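Long-range contact in tRNA (guanine-N(1)-)-methyltransferase (Aquifex aeolicus, PDB 1OY5), which probably methylates N1 of guanosine 37 in various tRNAs, using S-adenosyl-L-methionine as the methyl donor: residues Phe8-Tyr21 / Gly142-Ser154. Residues are numbered along the deposited sequence; the frame is centred on the assembly and turned at random.
Sequences FFVLTIFPHIISCY and GEIVALAVIDAVS
Thr12 and Tyr21 each give a hydroxyl hydrogen bond to an acid on helix 143-154. Thr12 OG1 donates to Glu143 OE1 at 2.6 Å and meets the anti lone pair of that oxygen. The same OG1 also accepts from Phe14 N in an ST turn. Bent at its second torsion (chi2 75°), Glu143 offers OE1 to Thr12, while OE2 forms a salt bridge with Arg116. Tyr21 OH donates to Asp151 OD2 at 2.6 Å, from above the carboxylate plane. Tyr21 CG is anti to the backbone N (chi1 -172°), and this lays one face of the ring over Leu147 and brings its hydroxyl edge to Asp151.

The remaining packing is mostly apolar. Ile150 CG1 sits over one face of the Phe8 ring, 4.0 Å from its centroid, a CH-pi contact. Val153 CG1 meets that ring's edge at CZ. Val10 CG2 and Ile150 CD1 touch tip to tip at 3.8 Å. Leu147 CD2 packs between Ile18 CD1 and Tyr21 CB, and Leu147 CD1 touches Ile17 CG2.

Glu143 lies near Gly115, which probably binds S-adenosyl-L-methionine. Tyr21 packs on Ile144 of the second subunit, whose Ser140 N hydrogen-bonds Asp151 OD1. Helix 143-154 runs antiparallel to strand 8-12 on one face of the parallel sheet of this TrmD-family enzyme of the SPOUT clan. Helix 15-21 runs beside helix 143-154 (crossing angle -28°), and Val153 also packs on helix 98-105.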
loop_
_atom_site.group_PDB
_atom_site.type_symbol
_atom_site.label_atom_id
_atom_site.label_comp_id
_atom_site.label_asym_id
_atom_site.label_seq_id
_atom_site.Cartn_x
_atom_site.Cartn_y
_atom_site.Cartn_z
ATOM N N PHE A 8 -6.991 6.126 15.544
ATOM C CA PHE A 8 -7.089 4.923 14.738
ATOM C C PHE A 8 -6.957 3.708 15.601
ATOM O O PHE A 8 -6.193 3.694 16.578
ATOM C CB PHE A 8 -5.964 4.847 13.701
ATOM C CG PHE A 8 -6.160 5.731 12.513
ATOM C CD1 PHE A 8 -7.076 5.406 11.519
ATOM C CD2 PHE A 8 -5.432 6.917 12.396
ATOM C CE1 PHE A 8 -7.264 6.252 10.417
ATOM C CE2 PHE A 8 -5.594 7.754 11.267
ATOM C CZ PHE A 8 -6.514 7.417 10.287
ATOM N N PHE A 9 -7.698 2.659 15.224
ATOM C CA PHE A 9 -7.656 1.384 15.931
ATOM C C PHE A 9 -7.431 0.341 14.859
ATOM O O PHE A 9 -8.257 0.169 13.988
ATOM C CB PHE A 9 -8.954 1.170 16.686
ATOM C CG PHE A 9 -9.234 2.242 17.666
ATOM C CD1 PHE A 9 -8.622 2.239 18.897
ATOM C CD2 PHE A 9 -10.052 3.299 17.340
ATOM C CE1 PHE A 9 -8.860 3.236 19.792
ATOM C CE2 PHE A 9 -10.268 4.321 18.236
ATOM C CZ PHE A 9 -9.670 4.290 19.443
ATOM N N VAL A 10 -6.309 -0.356 14.896
ATOM C CA VAL A 10 -5.993 -1.258 13.789
ATOM C C VAL A 10 -5.990 -2.719 14.247
ATOM O O VAL A 10 -5.036 -3.163 14.928
ATOM C CB VAL A 10 -4.611 -0.921 13.175
ATOM C CG1 VAL A 10 -4.435 -1.618 11.922
ATOM C CG2 VAL A 10 -4.484 0.521 12.934
ATOM N N LEU A 11 -7.036 -3.452 13.865
ATOM C CA LEU A 11 -7.178 -4.860 14.226
ATOM C C LEU A 11 -6.303 -5.677 13.311
ATOM O O LEU A 11 -6.517 -5.714 12.140
ATOM C CB LEU A 11 -8.620 -5.350 14.063
ATOM C CG LEU A 11 -9.630 -5.164 15.187
ATOM C CD1 LEU A 11 -9.658 -3.720 15.621
ATOM C CD2 LEU A 11 -10.995 -5.612 14.691
ATOM N N THR A 12 -5.372 -6.406 13.891
ATOM C CA THR A 12 -4.411 -7.165 13.128
ATOM C C THR A 12 -3.749 -8.218 13.985
ATOM O O THR A 12 -3.670 -8.070 15.196
ATOM C CB THR A 12 -3.328 -6.227 12.604
ATOM O OG1 THR A 12 -2.213 -6.983 12.155
ATOM C CG2 THR A 12 -2.708 -5.467 13.719
ATOM N N ILE A 13 -3.252 -9.254 13.345
ATOM C CA ILE A 13 -2.495 -10.298 14.013
ATOM C C ILE A 13 -1.023 -9.925 13.972
ATOM O O ILE A 13 -0.219 -10.628 14.551
ATOM C CB ILE A 13 -2.753 -11.700 13.386
ATOM C CG1 ILE A 13 -2.288 -11.787 11.940
ATOM C CG2 ILE A 13 -4.229 -12.018 13.415
ATOM C CD1 ILE A 13 -2.409 -13.183 11.372
ATOM N N PHE A 14 -0.686 -8.804 13.319
ATOM C CA PHE A 14 0.693 -8.299 13.246
ATOM C C PHE A 14 0.749 -6.830 13.762
ATOM O O PHE A 14 1.045 -5.865 13.042
ATOM C CB PHE A 14 1.287 -8.415 11.845
ATOM C CG PHE A 14 1.332 -9.840 11.298
ATOM C CD1 PHE A 14 1.982 -10.858 11.983
ATOM C CD2 PHE A 14 0.740 -10.151 10.061
ATOM C CE1 PHE A 14 1.977 -12.115 11.482
ATOM C CE2 PHE A 14 0.759 -11.423 9.556
ATOM C CZ PHE A 14 1.350 -12.395 10.252
ATOM N N PRO A 15 0.462 -6.675 15.041
ATOM C CA PRO A 15 0.500 -5.354 15.657
ATOM C C PRO A 15 1.785 -4.626 15.334
ATOM O O PRO A 15 1.723 -3.469 14.973
ATOM C CB PRO A 15 0.460 -5.653 17.185
ATOM C CG PRO A 15 0.117 -7.166 17.353
ATOM C CD PRO A 15 0.101 -7.762 15.989
ATOM N N HIS A 16 2.929 -5.268 15.503
ATOM C CA HIS A 16 4.221 -4.588 15.376
ATOM C C HIS A 16 4.454 -3.937 14.045
ATOM O O HIS A 16 5.176 -2.989 13.963
ATOM C CB HIS A 16 5.365 -5.534 15.792
ATOM C CG HIS A 16 5.275 -5.929 17.241
ATOM N ND1 HIS A 16 6.367 -6.323 17.991
ATOM C CD2 HIS A 16 4.208 -5.987 18.079
ATOM C CE1 HIS A 16 5.983 -6.604 19.224
ATOM N NE2 HIS A 16 4.673 -6.425 19.297
ATOM N N ILE A 17 3.823 -4.430 12.996
ATOM C CA ILE A 17 3.943 -3.781 11.709
ATOM C C ILE A 17 3.407 -2.360 11.825
ATOM O O ILE A 17 4.023 -1.432 11.338
ATOM C CB ILE A 17 3.229 -4.558 10.612
ATOM C CG1 ILE A 17 4.051 -5.769 10.210
ATOM C CG2 ILE A 17 3.062 -3.699 9.406
ATOM C CD1 ILE A 17 3.255 -6.864 9.532
ATOM N N ILE A 18 2.282 -2.196 12.500
ATOM C CA ILE A 18 1.662 -0.898 12.649
ATOM C C ILE A 18 2.480 -0.003 13.604
ATOM O O ILE A 18 2.750 1.157 13.319
ATOM C CB ILE A 18 0.247 -1.079 13.152
ATOM C CG1 ILE A 18 -0.456 -2.178 12.359
ATOM C CG2 ILE A 18 -0.524 0.245 13.114
ATOM C CD1 ILE A 18 -0.610 -1.896 10.944
ATOM N N SER A 19 2.954 -0.572 14.693
ATOM C CA SER A 19 3.678 0.219 15.647
ATOM C C SER A 19 4.983 0.618 14.971
ATOM O O SER A 19 5.418 1.737 15.116
ATOM C CB SER A 19 3.869 -0.527 16.986
ATOM O OG SER A 19 5.133 -1.170 17.049
ATOM N N CYS A 20 5.588 -0.248 14.179
ATOM C CA CYS A 20 6.826 0.137 13.519
ATOM C C CYS A 20 6.689 1.241 12.452
ATOM O O CYS A 20 7.620 2.003 12.225
ATOM C CB CYS A 20 7.523 -1.062 12.926
ATOM S SG CYS A 20 9.027 -0.556 12.079
ATOM N N TYR A 21 5.533 1.376 11.820
ATOM C CA TYR A 21 5.374 2.391 10.766
ATOM C C TYR A 21 5.112 3.723 11.407
ATOM O O TYR A 21 5.405 4.731 10.819
ATOM C CB TYR A 21 4.243 2.039 9.794
ATOM C CG TYR A 21 4.162 2.970 8.580
ATOM C CD1 TYR A 21 3.408 4.123 8.628
ATOM C CD2 TYR A 21 4.858 2.697 7.403
ATOM C CE1 TYR A 21 3.338 4.961 7.593
ATOM C CE2 TYR A 21 4.803 3.529 6.350
ATOM C CZ TYR A 21 4.033 4.679 6.441
ATOM O OH TYR A 21 3.949 5.588 5.392
ATOM N N GLY A 142 -4.222 -7.080 4.979
ATOM C CA GLY A 142 -4.678 -5.690 4.975
ATOM C C GLY A 142 -3.816 -4.705 5.704
ATOM O O GLY A 142 -4.103 -3.528 5.747
ATOM N N GLU A 143 -2.740 -5.171 6.291
ATOM C CA GLU A 143 -1.862 -4.279 7.031
ATOM C C GLU A 143 -1.368 -3.102 6.177
ATOM O O GLU A 143 -1.411 -1.974 6.582
ATOM C CB GLU A 143 -0.674 -5.060 7.589
ATOM C CG GLU A 143 -0.987 -5.816 8.827
ATOM C CD GLU A 143 -1.811 -7.076 8.632
ATOM O OE1 GLU A 143 -2.269 -7.620 9.647
ATOM O OE2 GLU A 143 -1.999 -7.582 7.519
ATOM N N ILE A 144 -0.837 -3.405 5.013
ATOM C CA ILE A 144 -0.304 -2.405 4.101
ATOM C C ILE A 144 -1.352 -1.367 3.666
ATOM O O ILE A 144 -1.023 -0.217 3.387
ATOM C CB ILE A 144 0.276 -3.153 2.854
ATOM C CG1 ILE A 144 1.634 -3.746 3.193
ATOM C CG2 ILE A 144 0.431 -2.259 1.704
ATOM C CD1 ILE A 144 2.107 -4.786 2.171
ATOM N N VAL A 145 -2.608 -1.773 3.613
ATOM C CA VAL A 145 -3.668 -0.893 3.178
ATOM C C VAL A 145 -4.076 -0.042 4.338
ATOM O O VAL A 145 -4.435 1.141 4.186
ATOM C CB VAL A 145 -4.850 -1.661 2.595
ATOM C CG1 VAL A 145 -6.046 -0.758 2.418
ATOM C CG2 VAL A 145 -4.437 -2.278 1.230
ATOM N N ALA A 146 -3.977 -0.629 5.511
ATOM C CA ALA A 146 -4.286 0.118 6.722
ATOM C C ALA A 146 -3.279 1.240 6.872
ATOM O O ALA A 146 -3.651 2.377 7.212
ATOM C CB ALA A 146 -4.248 -0.798 7.949
ATOM N N LEU A 147 -2.007 0.933 6.628
ATOM C CA LEU A 147 -0.968 1.922 6.826
ATOM C C LEU A 147 -1.143 3.058 5.794
ATOM O O LEU A 147 -1.106 4.252 6.138
ATOM C CB LEU A 147 0.405 1.282 6.779
ATOM C CG LEU A 147 0.817 0.302 7.900
ATOM C CD1 LEU A 147 2.181 -0.295 7.576
ATOM C CD2 LEU A 147 0.888 0.967 9.234
ATOM N N ALA A 148 -1.399 2.681 4.543
ATOM C CA ALA A 148 -1.649 3.663 3.522
ATOM C C ALA A 148 -2.757 4.605 3.996
ATOM O O ALA A 148 -2.604 5.812 3.990
ATOM C CB ALA A 148 -2.055 2.985 2.266
ATOM N N VAL A 149 -3.860 4.040 4.455
ATOM C CA VAL A 149 -4.955 4.846 4.953
ATOM C C VAL A 149 -4.500 5.804 6.107
ATOM O O VAL A 149 -4.841 6.982 6.111
ATOM C CB VAL A 149 -6.110 3.956 5.420
ATOM C CG1 VAL A 149 -7.133 4.768 6.146
ATOM C CG2 VAL A 149 -6.763 3.256 4.252
ATOM N N ILE A 150 -3.744 5.268 7.077
ATOM C CA ILE A 150 -3.249 6.066 8.193
ATOM C C ILE A 150 -2.338 7.187 7.695
ATOM O O ILE A 150 -2.405 8.317 8.165
ATOM C CB ILE A 150 -2.507 5.166 9.185
ATOM C CG1 ILE A 150 -3.495 4.220 9.886
ATOM C CG2 ILE A 150 -1.868 5.996 10.258
ATOM C CD1 ILE A 150 -2.874 3.233 10.836
ATOM N N ASP A 151 -1.486 6.846 6.722
ATOM C CA ASP A 151 -0.543 7.781 6.123
ATOM C C ASP A 151 -1.263 8.890 5.377
ATOM O O ASP A 151 -1.000 10.051 5.595
ATOM C CB ASP A 151 0.390 7.031 5.169
ATOM C CG ASP A 151 1.558 7.868 4.704
ATOM O OD1 ASP A 151 1.415 8.609 3.717
ATOM O OD2 ASP A 151 2.693 7.812 5.215
ATOM N N ALA A 152 -2.170 8.517 4.485
ATOM C CA ALA A 152 -2.873 9.478 3.642
ATOM C C ALA A 152 -3.672 10.487 4.452
ATOM O O ALA A 152 -3.629 11.693 4.191
ATOM C CB ALA A 152 -3.793 8.748 2.641
ATOM N N VAL A 153 -4.419 9.966 5.405
ATOM C CA VAL A 153 -5.254 10.753 6.283
ATOM C C VAL A 153 -4.437 11.717 7.154
ATOM O O VAL A 153 -4.749 12.912 7.246
ATOM C CB VAL A 153 -6.102 9.839 7.161
ATOM C CG1 VAL A 153 -6.731 10.622 8.259
ATOM C CG2 VAL A 153 -7.182 9.158 6.315
ATOM N N SER A 154 -3.362 11.203 7.734
ATOM C CA SER A 154 -2.516 11.971 8.630
ATOM C C SER A 154 -1.902 13.141 7.948
ATOM O O SER A 154 -1.791 14.201 8.553
ATOM C CB SER A 154 -1.392 11.112 9.197
ATOM O OG SER A 154 -1.867 10.192 10.169
#